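Local coordinates for beta-lactamase inhibitory protein BLIP-I (Streptomyces exfoliatus, PDB 3GMV) that probably binds and inhibits beta-lactamases, as other inhibitory proteins of its family do, at residues L41-T44 and Y49-Y52; E6-I11 and Y70-K75. All coordinates share one frame; numbering follows the deposited sequence.

The two contacts sit side by side, their centres about 11 Å apart. Helix 5-10, which carries the first half of contact 2, comes earliest in the chain; the two halves of contact 1 follow, and 70-75 comes last, so the hairpin is enclosed by the longer-range pairing. Contact 1 joins neighbouring strands of the antiparallel sheet near one of its ends, while contact 2 ties the N-terminal helix to the connection leaving strand 63-69. They touch directly: Thr44 CG2 lies 3.5 Å from Leu71 CD2, and Pro51 packs on Tyr70. Together they join hairpin, N-terminal helix and the connection out of strand 63-69 into one continuous packed region.

Contact 1. Residues L41-T44 and Y49-Y52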
ATOM      1  N   LEU A  41       7.997  10.233  -4.967  1.00 10.16           N
ATOM      2  CA  LEU A  41       7.768   8.901  -5.523  1.00 11.05           C
ATOM      3  C   LEU A  41       9.147   8.298  -5.775  1.00 11.92           C
ATOM      4  O   LEU A  41      10.021   8.974  -6.338  1.00 11.89           O
ATOM      5  CB  LEU A  41       7.042   9.037  -6.865  1.00 12.55           C
ATOM      6  CG  LEU A  41       6.606   7.787  -7.627  1.00 15.26           C
ATOM      7  CD1 LEU A  41       5.629   7.009  -6.789  1.00 17.96           C
ATOM      8  CD2 LEU A  41       5.944   8.214  -8.954  1.00 18.35           C
ATOM      9  N   CYS A  42       9.347   7.059  -5.337  1.00 11.54           N
ATOM     10  CA  CYS A  42      10.639   6.368  -5.506  1.00 12.92           C
ATOM     11  C   CYS A  42      10.361   5.009  -6.155  1.00 14.06           C
ATOM     12  O   CYS A  42       9.482   4.280  -5.713  1.00 11.34           O
ATOM     13  CB  CYS A  42      11.337   6.151  -4.154  1.00 12.55           C
ATOM     14  SG  CYS A  42      11.472   7.637  -3.072  1.00 13.10           S
ATOM     15  N   PHE A  43      11.123   4.678  -7.196  1.00 16.41           N
ATOM     16  CA  PHE A  43      10.987   3.398  -7.914  1.00 17.28           C
ATOM     17  C   PHE A  43      12.162   2.494  -7.566  1.00 17.09           C
ATOM     18  O   PHE A  43      13.270   2.970  -7.417  1.00 17.35           O
ATOM     19  CB  PHE A  43      10.950   3.637  -9.429  1.00 18.06           C
ATOM     20  CG  PHE A  43       9.635   4.172  -9.941  1.00 20.18           C
ATOM     21  CD1 PHE A  43       8.582   3.319 -10.227  1.00 23.29           C
ATOM     22  CD2 PHE A  43       9.458   5.543 -10.152  1.00 24.94           C
ATOM     23  CE1 PHE A  43       7.370   3.806 -10.710  1.00 25.07           C
ATOM     24  CE2 PHE A  43       8.249   6.037 -10.633  1.00 24.91           C
ATOM     25  CZ  PHE A  43       7.202   5.167 -10.910  1.00 26.48           C
ATOM     26  N   THR A  44      11.939   1.186  -7.433  1.00 16.29           N
ATOM     27  CA  THR A  44      13.029   0.290  -7.107  1.00 16.24           C
ATOM     28  C   THR A  44      13.747  -0.170  -8.393  1.00 16.95           C
ATOM     29  O   THR A  44      14.853  -0.665  -8.316  1.00 17.93           O
ATOM     30  CB  THR A  44      12.555  -0.988  -6.376  1.00 15.26           C
ATOM     31  OG1 THR A  44      11.718  -1.750  -7.262  1.00 16.30           O
ATOM     32  CG2 THR A  44      11.771  -0.611  -5.100  1.00 15.45           C
ATOM     33  N   TYR A  49       5.725  -0.362 -14.920  1.00 27.08           N
ATOM     34  CA  TYR A  49       5.299  -1.258 -13.855  1.00 26.92           C
ATOM     35  C   TYR A  49       6.421  -1.653 -12.870  1.00 25.49           C
ATOM     36  O   TYR A  49       6.328  -2.699 -12.231  1.00 25.58           O
ATOM     37  CB  TYR A  49       4.623  -2.512 -14.446  1.00 26.97           C
ATOM     38  CG  TYR A  49       3.682  -2.251 -15.612  1.00 30.13           C
ATOM     39  CD1 TYR A  49       2.417  -1.694 -15.410  1.00 32.17           C
ATOM     40  CD2 TYR A  49       4.051  -2.576 -16.916  1.00 30.46           C
ATOM     41  CE1 TYR A  49       1.552  -1.463 -16.476  1.00 33.59           C
ATOM     42  CE2 TYR A  49       3.195  -2.353 -17.978  1.00 32.20           C
ATOM     43  CZ  TYR A  49       1.950  -1.793 -17.751  1.00 33.73           C
ATOM     44  OH  TYR A  49       1.102  -1.568 -18.814  1.00 35.65           O
ATOM     45  N   ALA A  50       7.467  -0.827 -12.740  1.00 23.44           N
ATOM     46  CA  ALA A  50       8.471  -0.987 -11.677  1.00 21.30           C
ATOM     47  C   ALA A  50       7.790  -0.845 -10.325  1.00 19.70           C
ATOM     48  O   ALA A  50       6.835  -0.076 -10.215  1.00 18.94           O
ATOM     49  CB  ALA A  50       9.538   0.090 -11.782  1.00 21.85           C
ATOM     50  N   PRO A  51       8.301  -1.542  -9.299  1.00 17.67           N
ATOM     51  CA  PRO A  51       7.736  -1.343  -7.968  1.00 16.60           C
ATOM     52  C   PRO A  51       8.113   0.048  -7.442  1.00 16.06           C
ATOM     53  O   PRO A  51       9.174   0.592  -7.776  1.00 13.85           O
ATOM     54  CB  PRO A  51       8.402  -2.434  -7.129  1.00 17.53           C
ATOM     55  CG  PRO A  51       8.912  -3.474  -8.156  1.00 17.48           C
ATOM     56  CD  PRO A  51       9.298  -2.621  -9.335  1.00 17.36           C
ATOM     57  N   TYR A  52       7.249   0.636  -6.631  1.00 13.97           N
ATOM     58  CA  TYR A  52       7.518   1.994  -6.196  1.00 12.93           C
ATOM     59  C   TYR A  52       6.876   2.216  -4.827  1.00 12.48           C
ATOM     60  O   TYR A  52       6.015   1.430  -4.391  1.00 11.09           O
ATOM     61  CB  TYR A  52       6.949   3.007  -7.202  1.00 12.40           C
ATOM     62  CG  TYR A  52       5.429   2.973  -7.321  1.00 14.19           C
ATOM     63  CD1 TYR A  52       4.628   3.750  -6.482  1.00 13.07           C
ATOM     64  CD2 TYR A  52       4.800   2.137  -8.241  1.00 14.49           C
ATOM     65  CE1 TYR A  52       3.227   3.709  -6.572  1.00 16.84           C
ATOM     66  CE2 TYR A  52       3.411   2.105  -8.359  1.00 17.32           C
ATOM     67  CZ  TYR A  52       2.629   2.894  -7.509  1.00 18.80           C
ATOM     68  OH  TYR A  52       1.244   2.852  -7.602  1.00 21.07           O
TER
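Phe43 and Tyr52 form the apolar centre, their side chains lying next to each other and pointing the same way. Phe43 CD1 lies between two carbons of the other segment, 3.5 Å from Tyr52 CB and 3.7 Å from the methyl CB of Ala50. The two rings are tilted at 56°, too oblique for a stack or a T-shaped pair. Tyr52 places CG between its backbone N and carbonyl carbon (chi1 64°), which sets the ring beside Phe43; there Leu41 CD1 comes in obliquely to 3.4 Å from Tyr52 CD1. At its far end the Tyr52 hydroxyl is hydrogen-bonded to Glu69. Cys42, between Leu41 and Phe43, points to the other face of the sheet and is disulfide-linked to Cys30.

Outward, the backbones draw close. Tyr52 CA approaches Cys42 O at 3.1 Å, and Phe43 CA approaches Pro51 O at 3.3 Å, both as CA-H...O contacts. Pro51 O also accepts the hydrogen bond from Thr44 N, at 2.8 Å and nearly straight (166°). Thr44 OG1 meanwhile rests against the proline ring, 3.3 Å from Pro51 CD.

Phe43 and Tyr52 are an antiparallel non-hydrogen-bonded pair, and with the Thr44-Pro51 bond they close the loop end of a beta hairpin joining strands 40-43 and 52-57.

Contact 2. Residues E6-I11 and Y70-K75; sequences EKYEQI and YLYKAK
The Tyr8 ring receives Leu71 over one face: methyl CD1 of Leu71 stands 3.9 Å from the ring centroid in a CH-pi contact, displaced toward the CG-CD1 side of the rim, 3.6 Å from both of those Tyr8 atoms. Tyr8 also has a cation-pi partner in Lys66. The second ring, Tyr72, is met at its edge instead. Tyr8 CD2 comes to 4.1 Å from Tyr72 CE2, and the Tyr72 hydroxyl approaches the Tyr8 ring obliquely, with Tyr72 OH 3.7 Å from Tyr8 CD2. On the other flank of the hydroxyl the Glu9 carboxylate lies almost coplanar with the Tyr72 ring, the planes only 7° apart.

The polar link is the hydrogen bond from Tyr72 OH to Glu9 OE2. Its modelled length of 2.4 Å is very short and therefore doubtful in detail. Glu9 reaches it with a chain extended beyond CG (chi2 159°), which brings OE2 to the edge of the Tyr72 ring, near its plane. Tyr8, by contrast, turns inward: its CG is anti to the backbone N (chi1 -174°), sending the ring toward Leu71. Of these adjacent helix residues, the buried Tyr8 thus meets both Leu71 and Tyr72, while the exposed Glu9 meets Tyr72.

Lys66 of strand 63-69 donates hydrogen bonds to the carbonyls of Tyr8 and Ile11, anchoring the C-terminal end of helix 5-10 to the sheet. Tyr8 and Ile11 both pack on Phe55 of strand 52-57, and Ile11 also touches Val20 and Ile23 of helix 17-24. The short helix is held between that helix, the sheet and the connection that runs from strand 63-69 toward helix 81-84.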
ATOM      1  N   GLU A   6      12.731  -2.441   2.217  1.00 13.89           N
ATOM      2  CA  GLU A   6      13.314  -2.110   3.509  1.00 14.07           C
ATOM      3  C   GLU A   6      13.286  -0.606   3.776  1.00 12.42           C
ATOM      4  O   GLU A   6      12.954  -0.192   4.888  1.00 12.57           O
ATOM      5  CB  GLU A   6      14.735  -2.702   3.658  1.00 14.21           C
ATOM      6  CG  GLU A   6      14.732  -4.231   3.748  1.00 19.00           C
ATOM      7  CD  GLU A   6      14.333  -4.950   2.431  1.00 23.08           C
ATOM      8  OE1 GLU A   6      14.584  -4.434   1.317  1.00 21.44           O
ATOM      9  OE2 GLU A   6      13.773  -6.071   2.524  1.00 27.42           O
ATOM     10  N   LYS A   7      13.610   0.217   2.775  1.00 11.71           N
ATOM     11  CA  LYS A   7      13.526   1.673   2.953  1.00 11.28           C
ATOM     12  C   LYS A   7      12.081   2.117   3.213  1.00 10.15           C
ATOM     13  O   LYS A   7      11.816   2.977   4.059  1.00  9.87           O
ATOM     14  CB  LYS A   7      14.137   2.412   1.740  1.00 11.15           C
ATOM     15  CG  LYS A   7      15.673   2.187   1.680  1.00 13.57           C
ATOM     16  CD  LYS A   7      16.347   2.638   0.426  1.00 16.44           C
ATOM     17  CE  LYS A   7      17.854   2.637   0.704  1.00 20.92           C
ATOM     18  NZ  LYS A   7      18.232   3.753   1.625  1.00 26.12           N
ATOM     19  N   TYR A   8      11.150   1.543   2.459  1.00  9.37           N
ATOM     20  CA  TYR A   8       9.712   1.779   2.677  1.00  9.65           C
ATOM     21  C   TYR A   8       9.325   1.567   4.141  1.00  9.90           C
ATOM     22  O   TYR A   8       8.626   2.387   4.721  1.00 10.24           O
ATOM     23  CB  TYR A   8       8.886   0.841   1.775  1.00  8.82           C
ATOM     24  CG  TYR A   8       7.364   1.043   1.771  1.00 10.31           C
ATOM     25  CD1 TYR A   8       6.779   2.069   1.044  1.00  9.99           C
ATOM     26  CD2 TYR A   8       6.527   0.161   2.458  1.00 11.69           C
ATOM     27  CE1 TYR A   8       5.355   2.239   1.026  1.00  9.99           C
ATOM     28  CE2 TYR A   8       5.132   0.299   2.418  1.00 10.29           C
ATOM     29  CZ  TYR A   8       4.569   1.338   1.711  1.00  9.07           C
ATOM     30  OH  TYR A   8       3.183   1.495   1.669  1.00  8.59           O
ATOM     31  N   GLU A   9       9.764   0.462   4.729  1.00  9.81           N
ATOM     32  CA  GLU A   9       9.459   0.165   6.134  1.00 10.40           C
ATOM     33  C   GLU A   9      10.139   1.114   7.132  1.00 10.80           C
ATOM     34  O   GLU A   9       9.594   1.360   8.203  1.00 11.21           O
ATOM     35  CB  GLU A   9       9.782  -1.311   6.444  1.00 12.58           C
ATOM     36  CG  GLU A   9       8.992  -2.274   5.520  1.00 13.84           C
ATOM     37  CD  GLU A   9       9.627  -3.672   5.410  1.00 23.04           C
ATOM     38  OE1 GLU A   9      10.580  -3.977   6.167  1.00 23.79           O
ATOM     39  OE2 GLU A   9       9.176  -4.452   4.553  1.00 21.49           O
ATOM     40  N   GLN A  10      11.322   1.618   6.795  1.00  9.73           N
ATOM     41  CA  GLN A  10      12.047   2.542   7.659  1.00 10.38           C
ATOM     42  C   GLN A  10      11.323   3.898   7.696  1.00 10.72           C
ATOM     43  O   GLN A  10      11.499   4.663   8.650  1.00 11.38           O
ATOM     44  CB  GLN A  10      13.467   2.742   7.124  1.00 10.51           C
ATOM     45  CG  GLN A  10      14.337   1.524   7.382  1.00 12.80           C
ATOM     46  CD  GLN A  10      15.533   1.456   6.490  1.00 19.26           C
ATOM     47  OE1 GLN A  10      16.028   2.471   6.019  1.00 20.73           O
ATOM     48  NE2 GLN A  10      16.017   0.236   6.251  1.00 22.76           N
ATOM     49  N   ILE A  11      10.570   4.191   6.632  1.00  8.79           N
ATOM     50  CA  ILE A  11       9.833   5.463   6.498  1.00  9.18           C
ATOM     51  C   ILE A  11       8.573   5.362   7.354  1.00 10.28           C
ATOM     52  O   ILE A  11       7.853   4.365   7.265  1.00 10.60           O
ATOM     53  CB  ILE A  11       9.512   5.757   5.021  1.00  9.09           C
ATOM     54  CG1 ILE A  11      10.820   6.191   4.340  1.00 10.13           C
ATOM     55  CG2 ILE A  11       8.484   6.889   4.879  1.00  7.80           C
ATOM     56  CD1 ILE A  11      10.826   6.060   2.796  1.00 10.34           C
ATOM     57  N   TYR A  70       3.768  -3.386  -5.756  1.00 14.75           N
ATOM     58  CA  TYR A  70       4.776  -4.397  -6.119  1.00 15.82           C
ATOM     59  C   TYR A  70       5.992  -4.501  -5.219  1.00 15.19           C
ATOM     60  O   TYR A  70       6.893  -5.282  -5.513  1.00 15.27           O
ATOM     61  CB  TYR A  70       5.210  -4.276  -7.614  1.00 16.08           C
ATOM     62  CG  TYR A  70       4.087  -3.981  -8.589  1.00 19.80           C
ATOM     63  CD1 TYR A  70       2.872  -4.658  -8.505  1.00 24.72           C
ATOM     64  CD2 TYR A  70       4.234  -3.019  -9.581  1.00 23.13           C
ATOM     65  CE1 TYR A  70       1.835  -4.379  -9.374  1.00 26.68           C
ATOM     66  CE2 TYR A  70       3.190  -2.732 -10.469  1.00 26.32           C
ATOM     67  CZ  TYR A  70       1.999  -3.427 -10.353  1.00 27.11           C
ATOM     68  OH  TYR A  70       0.958  -3.146 -11.210  1.00 30.48           O
ATOM     69  N   LEU A  71       6.041  -3.769  -4.107  1.00 13.85           N
ATOM     70  CA  LEU A  71       7.177  -3.913  -3.206  1.00 14.64           C
ATOM     71  C   LEU A  71       7.180  -5.264  -2.513  1.00 14.84           C
ATOM     72  O   LEU A  71       8.223  -5.724  -2.074  1.00 15.54           O
ATOM     73  CB  LEU A  71       7.200  -2.820  -2.120  1.00 13.31           C
ATOM     74  CG  LEU A  71       7.462  -1.407  -2.633  1.00 15.07           C
ATOM     75  CD1 LEU A  71       7.432  -0.395  -1.491  1.00 12.84           C
ATOM     76  CD2 LEU A  71       8.835  -1.356  -3.373  1.00 14.41           C
ATOM     77  N   TYR A  72       5.999  -5.864  -2.364  1.00 13.65           N
ATOM     78  CA  TYR A  72       5.857  -7.149  -1.708  1.00 13.55           C
ATOM     79  C   TYR A  72       5.094  -8.117  -2.606  1.00 13.27           C
ATOM     80  O   TYR A  72       4.263  -7.707  -3.393  1.00 13.12           O
ATOM     81  CB  TYR A  72       5.053  -6.983  -0.418  1.00 13.79           C
ATOM     82  CG  TYR A  72       5.695  -6.031   0.542  1.00 13.93           C
ATOM     83  CD1 TYR A  72       6.698  -6.460   1.390  1.00 16.01           C
ATOM     84  CD2 TYR A  72       5.280  -4.701   0.612  1.00 16.91           C
ATOM     85  CE1 TYR A  72       7.287  -5.580   2.284  1.00 19.40           C
ATOM     86  CE2 TYR A  72       5.872  -3.812   1.492  1.00 16.79           C
ATOM     87  CZ  TYR A  72       6.869  -4.257   2.319  1.00 16.81           C
ATOM     88  OH  TYR A  72       7.473  -3.386   3.196  1.00 19.88           O
ATOM     89  N   LYS A  73       5.410  -9.405  -2.505  1.00 13.73           N
ATOM     90  CA  LYS A  73       4.657 -10.416  -3.244  1.00 14.66           C
ATOM     91  C   LYS A  73       3.991 -11.298  -2.191  1.00 13.15           C
ATOM     92  O   LYS A  73       4.577 -11.604  -1.160  1.00 14.08           O
ATOM     93  CB  LYS A  73       5.618 -11.253  -4.123  1.00 16.07           C
ATOM     94  CG  LYS A  73       6.215 -10.469  -5.304  1.00 20.11           C
ATOM     95  CD  LYS A  73       7.334 -11.275  -5.985  1.00 24.46           C
ATOM     96  CE  LYS A  73       8.154 -10.390  -6.918  1.00 27.97           C
ATOM     97  NZ  LYS A  73       7.247  -9.652  -7.842  1.00 31.39           N
ATOM     98  N   ALA A  74       2.770 -11.722  -2.448  1.00 13.04           N
ATOM     99  CA  ALA A  74       2.075 -12.595  -1.511  1.00 12.71           C
ATOM    100  C   ALA A  74       2.848 -13.861  -1.238  1.00 13.29           C
ATOM    101  O   ALA A  74       3.460 -14.417  -2.141  1.00 13.67           O
ATOM    102  CB  ALA A  74       0.685 -12.955  -2.058  1.00 12.99           C
ATOM    103  N   LYS A  75       2.816 -14.300   0.006  1.00 13.38           N
ATOM    104  CA  LYS A  75       3.455 -15.545   0.423  1.00 15.42           C
ATOM    105  C   LYS A  75       2.840 -16.730  -0.290  1.00 15.56           C
ATOM    106  O   LYS A  75       3.563 -17.586  -0.857  1.00 15.49           O
ATOM    107  CB  LYS A  75       3.355 -15.731   1.927  1.00 15.63           C
ATOM    108  CG  LYS A  75       3.761 -17.127   2.420  1.00 20.18           C
ATOM    109  CD  LYS A  75       3.982 -17.172   3.935  1.00 25.57           C
ATOM    110  CE  LYS A  75       3.782 -18.610   4.462  1.00 28.88           C
ATOM    111  NZ  LYS A  75       3.773 -18.715   5.944  1.00 31.52           N
TER